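Local coordinates for BRO1 protein (Saccharomyces cerevisiae, PDB 1ZB1) that takes part in sorting cargo proteins into the intralumenal vesicles of multivesicular bodies and recruits the deubiquitinase DOA4 to endosomes as an adapter, at residues Lys14-Glu19 / Lys122-Phe127; Ala155-Glu160 / Glu350-Pro355. All blocks are in the same frame, centred on the assembly; numbering follows the deposited sequence.

Contact 1: residues Lys14-Glu19 / Lys122-Phe127; sequences KLKDTE and KSCTLF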
ATOM      1  N   LYS A  14       3.511  -7.886   5.750  1.00 19.77           N
ATOM      2  CA  LYS A  14       4.544  -8.902   5.947  1.00 19.76           C
ATOM      3  C   LYS A  14       5.326  -9.260   4.699  1.00 18.23           C
ATOM      4  O   LYS A  14       4.769  -9.322   3.602  1.00 16.59           O
ATOM      5  CB  LYS A  14       3.910 -10.175   6.517  1.00 21.85           C
ATOM      6  CG  LYS A  14       3.237  -9.970   7.867  1.00 28.01           C
ATOM      7  CD  LYS A  14       4.259  -9.565   8.915  1.00 32.69           C
ATOM      8  CE  LYS A  14       3.621  -9.400  10.283  1.00 37.41           C
ATOM      9  NZ  LYS A  14       4.614  -8.983  11.312  1.00 40.04           N
ATOM     10  N   LEU A  15       6.621  -9.503   4.882  1.00 16.46           N
ATOM     11  CA  LEU A  15       7.511  -9.890   3.785  1.00 17.30           C
ATOM     12  C   LEU A  15       7.391 -11.390   3.531  1.00 17.34           C
ATOM     13  O   LEU A  15       6.949 -12.145   4.407  1.00 17.91           O
ATOM     14  CB  LEU A  15       8.973  -9.602   4.151  1.00 16.97           C
ATOM     15  CG  LEU A  15       9.452  -8.164   4.314  1.00 17.43           C
ATOM     16  CD1 LEU A  15      10.895  -8.153   4.890  1.00 17.30           C
ATOM     17  CD2 LEU A  15       9.403  -7.474   2.949  1.00 13.96           C
ATOM     18  N   LYS A  16       7.775 -11.819   2.332  1.00 16.36           N
ATOM     19  CA  LYS A  16       7.778 -13.241   2.011  1.00 16.34           C
ATOM     20  C   LYS A  16       9.220 -13.716   2.206  1.00 17.46           C
ATOM     21  O   LYS A  16      10.150 -13.080   1.717  1.00 18.17           O
ATOM     22  CB  LYS A  16       7.350 -13.479   0.555  1.00 17.70           C
ATOM     23  CG  LYS A  16       5.889 -13.096   0.247  1.00 13.31           C
ATOM     24  CD  LYS A  16       5.599 -13.158  -1.257  1.00 15.46           C
ATOM     25  CE  LYS A  16       5.771 -14.567  -1.818  1.00 15.04           C
ATOM     26  NZ  LYS A  16       4.997 -15.576  -1.023  1.00 14.90           N
ATOM     27  N   ASP A  17       9.413 -14.813   2.933  1.00 16.74           N
ATOM     28  CA  ASP A  17      10.759 -15.331   3.146  1.00 18.63           C
ATOM     29  C   ASP A  17      11.153 -16.205   1.955  1.00 18.90           C
ATOM     30  O   ASP A  17      10.297 -16.645   1.194  1.00 19.21           O
ATOM     31  CB  ASP A  17      10.835 -16.162   4.435  1.00 22.87           C
ATOM     32  CG  ASP A  17      10.572 -15.336   5.683  1.00 26.88           C
ATOM     33  OD1 ASP A  17      10.861 -14.122   5.666  1.00 30.45           O
ATOM     34  OD2 ASP A  17      10.086 -15.899   6.688  1.00 31.21           O
ATOM     35  N   THR A  18      12.451 -16.441   1.796  1.00 16.91           N
ATOM     36  CA  THR A  18      12.957 -17.269   0.704  1.00 17.78           C
ATOM     37  C   THR A  18      14.143 -18.085   1.187  1.00 18.23           C
ATOM     38  O   THR A  18      14.808 -17.719   2.157  1.00 20.01           O
ATOM     39  CB  THR A  18      13.429 -16.412  -0.492  1.00 15.40           C
ATOM     40  OG1 THR A  18      13.845 -17.267  -1.565  1.00 16.84           O
ATOM     41  CG2 THR A  18      14.628 -15.527  -0.085  1.00 16.73           C
ATOM     42  N   GLU A  19      14.418 -19.192   0.514  1.00 17.88           N
ATOM     43  CA  GLU A  19      15.556 -20.012   0.895  1.00 18.53           C
ATOM     44  C   GLU A  19      16.802 -19.509   0.184  1.00 18.14           C
ATOM     45  O   GLU A  19      16.723 -18.981  -0.925  1.00 14.30           O
ATOM     46  CB  GLU A  19      15.309 -21.484   0.538  1.00 24.42           C
ATOM     47  CG  GLU A  19      14.221 -22.116   1.391  1.00 30.47           C
ATOM     48  CD  GLU A  19      14.174 -23.622   1.279  1.00 35.76           C
ATOM     49  OE1 GLU A  19      13.436 -24.239   2.080  1.00 39.20           O
ATOM     50  OE2 GLU A  19      14.865 -24.186   0.398  1.00 37.24           O
ATOM     51  N   LYS A 122      10.578 -12.971  -9.980  1.00 16.27           N
ATOM     52  CA  LYS A 122      10.263 -11.553 -10.157  1.00 18.01           C
ATOM     53  C   LYS A 122       9.077 -11.101  -9.306  1.00 18.00           C
ATOM     54  O   LYS A 122       9.173 -10.130  -8.556  1.00 18.23           O
ATOM     55  CB  LYS A 122       9.932 -11.249 -11.627  1.00 18.04           C
ATOM     56  CG  LYS A 122      11.132 -11.084 -12.537  1.00 15.90           C
ATOM     57  CD  LYS A 122      10.726 -11.108 -14.014  1.00 18.72           C
ATOM     58  CE  LYS A 122       9.653 -10.070 -14.335  1.00 22.58           C
ATOM     59  NZ  LYS A 122       9.332 -10.026 -15.792  1.00 22.88           N
ATOM     60  N   SER A 123       7.952 -11.798  -9.438  1.00 16.24           N
ATOM     61  CA  SER A 123       6.750 -11.435  -8.698  1.00 16.68           C
ATOM     62  C   SER A 123       6.973 -11.414  -7.187  1.00 14.66           C
ATOM     63  O   SER A 123       6.514 -10.493  -6.501  1.00 14.23           O
ATOM     64  CB  SER A 123       5.591 -12.389  -9.052  1.00 18.05           C
ATOM     65  OG  SER A 123       5.893 -13.732  -8.718  1.00 33.63           O
ATOM     66  N   CYS A 124       7.678 -12.414  -6.667  1.00 13.11           N
ATOM     67  CA  CYS A 124       7.928 -12.471  -5.228  1.00 15.84           C
ATOM     68  C   CYS A 124       8.825 -11.311  -4.772  1.00 16.15           C
ATOM     69  O   CYS A 124       8.589 -10.700  -3.727  1.00 15.72           O
ATOM     70  CB  CYS A 124       8.548 -13.815  -4.849  1.00 16.33           C
ATOM     71  SG  CYS A 124       7.368 -15.204  -4.915  1.00 18.60           S
ATOM     72  N   THR A 125       9.848 -11.014  -5.561  1.00 16.05           N
ATOM     73  CA  THR A 125      10.747  -9.915  -5.245  1.00 15.40           C
ATOM     74  C   THR A 125       9.979  -8.576  -5.258  1.00 15.45           C
ATOM     75  O   THR A 125      10.149  -7.743  -4.366  1.00 13.18           O
ATOM     76  CB  THR A 125      11.910  -9.852  -6.265  1.00 17.84           C
ATOM     77  OG1 THR A 125      12.760 -10.993  -6.094  1.00 28.29           O
ATOM     78  CG2 THR A 125      12.723  -8.576  -6.070  1.00  7.05           C
ATOM     79  N   LEU A 126       9.132  -8.371  -6.265  1.00 15.73           N
ATOM     80  CA  LEU A 126       8.366  -7.121  -6.359  1.00 14.90           C
ATOM     81  C   LEU A 126       7.350  -7.000  -5.222  1.00 14.50           C
ATOM     82  O   LEU A 126       7.038  -5.897  -4.759  1.00 14.37           O
ATOM     83  CB  LEU A 126       7.673  -7.019  -7.727  1.00 17.21           C
ATOM     84  CG  LEU A 126       6.754  -5.809  -7.958  1.00 19.31           C
ATOM     85  CD1 LEU A 126       7.473  -4.505  -7.606  1.00 17.58           C
ATOM     86  CD2 LEU A 126       6.319  -5.800  -9.417  1.00 15.37           C
ATOM     87  N   PHE A 127       6.831  -8.132  -4.765  1.00 15.52           N
ATOM     88  CA  PHE A 127       5.893  -8.115  -3.648  1.00 14.37           C
ATOM     89  C   PHE A 127       6.632  -7.536  -2.428  1.00 12.67           C
ATOM     90  O   PHE A 127       6.104  -6.692  -1.694  1.00 12.90           O
ATOM     91  CB  PHE A 127       5.412  -9.542  -3.347  1.00 13.22           C
ATOM     92  CG  PHE A 127       4.411  -9.627  -2.223  1.00 17.30           C
ATOM     93  CD1 PHE A 127       4.830  -9.669  -0.898  1.00 15.36           C
ATOM     94  CD2 PHE A 127       3.040  -9.656  -2.498  1.00 17.23           C
ATOM     95  CE1 PHE A 127       3.908  -9.737   0.149  1.00 15.71           C
ATOM     96  CE2 PHE A 127       2.099  -9.722  -1.463  1.00 17.26           C
ATOM     97  CZ  PHE A 127       2.528  -9.763  -0.135  1.00 17.46           C
TER

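Contact 2: residues Ala155-Glu160 / Glu350-Pro355; sequences AFSCFE and EKILEP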
ATOM      1  N   ALA A 155       4.268   2.186  -3.041  1.00 17.22           N
ATOM      2  CA  ALA A 155       3.815   0.839  -2.678  1.00 16.53           C
ATOM      3  C   ALA A 155       2.557   0.538  -3.488  1.00 17.96           C
ATOM      4  O   ALA A 155       2.423  -0.540  -4.067  1.00 16.22           O
ATOM      5  CB  ALA A 155       3.514   0.755  -1.179  1.00 13.55           C
ATOM      6  N   PHE A 156       1.648   1.513  -3.529  1.00 18.35           N
ATOM      7  CA  PHE A 156       0.394   1.406  -4.272  1.00 20.59           C
ATOM      8  C   PHE A 156       0.691   1.008  -5.719  1.00 20.89           C
ATOM      9  O   PHE A 156       0.105   0.063  -6.249  1.00 19.46           O
ATOM     10  CB  PHE A 156      -0.343   2.761  -4.190  1.00 22.65           C
ATOM     11  CG  PHE A 156      -1.502   2.920  -5.151  1.00 23.45           C
ATOM     12  CD1 PHE A 156      -2.371   1.868  -5.428  1.00 23.66           C
ATOM     13  CD2 PHE A 156      -1.753   4.165  -5.733  1.00 27.79           C
ATOM     14  CE1 PHE A 156      -3.472   2.051  -6.272  1.00 25.62           C
ATOM     15  CE2 PHE A 156      -2.854   4.364  -6.577  1.00 28.90           C
ATOM     16  CZ  PHE A 156      -3.713   3.302  -6.846  1.00 27.77           C
ATOM     17  N   SER A 157       1.619   1.719  -6.345  1.00 19.52           N
ATOM     18  CA  SER A 157       1.999   1.438  -7.721  1.00 21.04           C
ATOM     19  C   SER A 157       2.531   0.005  -7.917  1.00 21.70           C
ATOM     20  O   SER A 157       2.181  -0.659  -8.891  1.00 20.66           O
ATOM     21  CB  SER A 157       3.047   2.461  -8.175  1.00 23.52           C
ATOM     22  OG  SER A 157       3.456   2.216  -9.504  1.00 30.24           O
ATOM     23  N   CYS A 158       3.376  -0.465  -7.001  1.00 17.91           N
ATOM     24  CA  CYS A 158       3.929  -1.817  -7.101  1.00 17.68           C
ATOM     25  C   CYS A 158       2.867  -2.921  -6.981  1.00 16.94           C
ATOM     26  O   CYS A 158       2.867  -3.872  -7.768  1.00 14.00           O
ATOM     27  CB  CYS A 158       5.011  -2.029  -6.035  1.00 19.16           C
ATOM     28  SG  CYS A 158       6.482  -0.982  -6.247  1.00 18.39           S
ATOM     29  N   PHE A 159       1.978  -2.810  -5.997  1.00 16.11           N
ATOM     30  CA  PHE A 159       0.922  -3.816  -5.819  1.00 15.91           C
ATOM     31  C   PHE A 159      -0.054  -3.833  -6.993  1.00 18.63           C
ATOM     32  O   PHE A 159      -0.580  -4.887  -7.368  1.00 17.56           O
ATOM     33  CB  PHE A 159       0.149  -3.568  -4.524  1.00 16.34           C
ATOM     34  CG  PHE A 159       0.885  -4.008  -3.287  1.00 15.14           C
ATOM     35  CD1 PHE A 159       1.363  -5.318  -3.178  1.00 10.55           C
ATOM     36  CD2 PHE A 159       1.069  -3.132  -2.218  1.00 14.12           C
ATOM     37  CE1 PHE A 159       2.008  -5.754  -2.022  1.00 15.13           C
ATOM     38  CE2 PHE A 159       1.716  -3.560  -1.052  1.00 15.24           C
ATOM     39  CZ  PHE A 159       2.186  -4.878  -0.955  1.00 13.01           C
ATOM     40  N   GLU A 160      -0.295  -2.659  -7.563  1.00 18.14           N
ATOM     41  CA  GLU A 160      -1.190  -2.522  -8.704  1.00 22.21           C
ATOM     42  C   GLU A 160      -0.610  -3.266  -9.910  1.00 20.62           C
ATOM     43  O   GLU A 160      -1.320  -4.008 -10.590  1.00 19.77           O
ATOM     44  CB  GLU A 160      -1.377  -1.036  -9.034  1.00 27.10           C
ATOM     45  CG  GLU A 160      -2.194  -0.763 -10.284  1.00 35.77           C
ATOM     46  CD  GLU A 160      -2.448   0.719 -10.489  1.00 41.23           C
ATOM     47  OE1 GLU A 160      -1.470   1.476 -10.680  1.00 46.15           O
ATOM     48  OE2 GLU A 160      -3.629   1.124 -10.452  1.00 45.47           O
ATOM     49  N   GLU A 350       7.049   0.858 -13.969  1.00 25.76           N
ATOM     50  CA  GLU A 350       8.094   1.033 -14.972  1.00 27.16           C
ATOM     51  C   GLU A 350       8.990   2.235 -14.663  1.00 25.32           C
ATOM     52  O   GLU A 350      10.212   2.158 -14.801  1.00 24.71           O
ATOM     53  CB  GLU A 350       7.478   1.203 -16.367  1.00 31.54           C
ATOM     54  CG  GLU A 350       6.818  -0.051 -16.949  1.00 36.95           C
ATOM     55  CD  GLU A 350       5.403  -0.299 -16.430  1.00 40.80           C
ATOM     56  OE1 GLU A 350       4.712  -1.172 -17.000  1.00 42.16           O
ATOM     57  OE2 GLU A 350       4.978   0.368 -15.461  1.00 41.59           O
ATOM     58  N   LYS A 351       8.378   3.341 -14.246  1.00 23.88           N
ATOM     59  CA  LYS A 351       9.123   4.552 -13.915  1.00 23.68           C
ATOM     60  C   LYS A 351       9.884   4.431 -12.595  1.00 22.95           C
ATOM     61  O   LYS A 351      10.927   5.054 -12.415  1.00 20.72           O
ATOM     62  CB  LYS A 351       8.179   5.758 -13.865  1.00 27.48           C
ATOM     63  CG  LYS A 351       7.584   6.117 -15.221  1.00 33.21           C
ATOM     64  CD  LYS A 351       6.715   7.365 -15.144  1.00 39.61           C
ATOM     65  CE  LYS A 351       6.123   7.716 -16.508  1.00 40.70           C
ATOM     66  NZ  LYS A 351       5.344   8.987 -16.472  1.00 42.46           N
ATOM     67  N   ILE A 352       9.357   3.639 -11.666  1.00 20.48           N
ATOM     68  CA  ILE A 352      10.022   3.441 -10.383  1.00 19.20           C
ATOM     69  C   ILE A 352      11.283   2.598 -10.598  1.00 19.67           C
ATOM     70  O   ILE A 352      12.333   2.859 -10.012  1.00 19.28           O
ATOM     71  CB  ILE A 352       9.092   2.712  -9.379  1.00 20.81           C
ATOM     72  CG1 ILE A 352       8.001   3.667  -8.880  1.00 21.12           C
ATOM     73  CG2 ILE A 352       9.906   2.159  -8.212  1.00 19.90           C
ATOM     74  CD1 ILE A 352       6.928   2.994  -8.028  1.00 20.72           C
ATOM     75  N   LEU A 353      11.172   1.595 -11.463  1.00 18.13           N
ATOM     76  CA  LEU A 353      12.284   0.689 -11.744  1.00 20.34           C
ATOM     77  C   LEU A 353      13.368   1.271 -12.649  1.00 21.30           C
ATOM     78  O   LEU A 353      14.562   1.027 -12.459  1.00 21.28           O
ATOM     79  CB  LEU A 353      11.735  -0.593 -12.374  1.00 19.12           C
ATOM     80  CG  LEU A 353      12.718  -1.666 -12.855  1.00 19.40           C
ATOM     81  CD1 LEU A 353      13.483  -2.234 -11.668  1.00 20.42           C
ATOM     82  CD2 LEU A 353      11.949  -2.771 -13.566  1.00 21.58           C
ATOM     83  N   GLU A 354      12.931   2.049 -13.630  1.00 23.98           N
ATOM     84  CA  GLU A 354      13.812   2.647 -14.626  1.00 28.22           C
ATOM     85  C   GLU A 354      15.192   3.159 -14.184  1.00 26.43           C
ATOM     86  O   GLU A 354      16.194   2.820 -14.800  1.00 26.29           O
ATOM     87  CB  GLU A 354      13.043   3.754 -15.353  1.00 31.73           C
ATOM     88  CG  GLU A 354      13.707   4.289 -16.597  1.00 37.35           C
ATOM     89  CD  GLU A 354      12.715   5.005 -17.488  1.00 42.92           C
ATOM     90  OE1 GLU A 354      11.852   4.316 -18.082  1.00 47.46           O
ATOM     91  OE2 GLU A 354      12.781   6.251 -17.587  1.00 45.34           O
ATOM     92  N   PRO A 355      15.266   3.971 -13.119  1.00 25.64           N
ATOM     93  CA  PRO A 355      16.572   4.481 -12.678  1.00 24.99           C
ATOM     94  C   PRO A 355      17.632   3.417 -12.345  1.00 26.53           C
ATOM     95  O   PRO A 355      18.829   3.714 -12.330  1.00 26.19           O
ATOM     96  CB  PRO A 355      16.215   5.330 -11.459  1.00 26.95           C
ATOM     97  CG  PRO A 355      14.820   5.800 -11.767  1.00 26.02           C
ATOM     98  CD  PRO A 355      14.176   4.555 -12.318  1.00 26.01           C
TER

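Contact 1: residues Lys14-Glu19 / Lys122-Phe127
Lys16 and Cys124 mark the nearest approach of two unlike backbones, their CA atoms 7.3 Å apart: residues 14-19 run extended ahead of helix 23-34, whereas residues 122-127 form a regular turn and a half within helix 118-139. One long side chain bridges most of that gap. Lys16 reaches toward the helix and crosses the Phe127 side chain at about a right angle, its CD lying 3.6 Å from CD1 of the ring and its CG 3.8 Å from the same atom. The bend at chi3 (62°) turns CE off the line of the methylenes, to 3.5 Å from Cys124 SG, and a second bend at chi4 (52°) sets the direction of NZ. A lysine thus spends its methylenes as an apolar side chain would, while its buried ammonium is satisfied by the carbonyl of Tyr100 and a salt bridge to Asp173.

The extended segment also pairs with the small antiparallel sheet of the Bro1 domain: backbone hydrogen bonds join Asp17 to Tyr100 and Glu19 to Thr98 on strand 97-100, so that the N-terminal segment is held by both the sheet and the helix. From the helix, Asn128 OD1 accepts the backbone N-H of Lys16 and ties down the backbone beside the packing.

Phe127 CG stands anti to its own N (chi1 -179°), which swings the ring to where its CE1 edge meets Lys14. The carbonyl oxygen of Lys14 sits at the ring edge, in its plane, 3.6 Å from CE1; such an approach sets the oxygen against the weakly positive rim of C-H groups.

Contact 2: residues Ala155-Glu160 / Glu350-Pro355
Packing between helices of the elongated, largely helical Bro1 domain brings helix 146-165 against the beginning of helix 349-371, two elements far apart in sequence. A single branch of Ile352 does the touching: its terminal methyl, CD1, is 3.9 Å from both CB and OG of Ser157 and 4.4 Å from SG of Cys158. The methyl therefore meets two consecutive residues of the opposing helix, one small and polar, the other carrying a polarisable sulfur. The interaction is made by van der Waals contact, with the cysteine supplying an apolar partner.

The torsions of Ile352 account for the reach. Its CG1 is kept anti to the carbonyl carbon, and chi2 of 172° extends CD1 straight on from there, so that the extended ethyl branch carries CD1 across to Ser157. The CA atoms of Ser157 and Ile352 remain 8.7 Å apart, and only 97 Å² is buried between the two segments.

Within the helical fold, this seam also takes in the loop just before helix 349-371. With chi1 at 179°, the Ser157 hydroxyl lies where it meets both CD1 of Ile352 and the carbonyl oxygen of Pro347, to which OG is hydrogen-bonded, so the buried hydroxyl is satisfied even though a methyl group lies beside it. Pro347 touches the side chain of Ile352 as well, and the same short region of chain thereby offers Ser157 a polar partner and also contacts the isoleucine. At Cys158, the side chain also meets Ala130 and Phe133 on helix 118-139. The sulfur-bearing residue consequently stands where three helices converge, while on another side of helix 146-165 Phe156 stacks its ring with His187 of helix 176-198.

How the contacts relate
From the N terminus, residues 14-19 meet helix 118-139 in contact 1, closing a loop of 102 residues that includes the small two-stranded sheet. The chain then passes directly from helix 118-139 to helix 146-165, where contact 2 opens; it closes 189 residues later at helix 349-371. The two loops are thus in series, neither nested nor crossed. In space their centres lie 15 Å apart and the helices join them: Leu126 CD1 packs 3.8 Å from Cys158 CB, and Phe127 CE2 lies 4.0 Å from Phe159 CE1. Successive helices so carry the packing from the N-terminal segment to the last helix of the modelled chain.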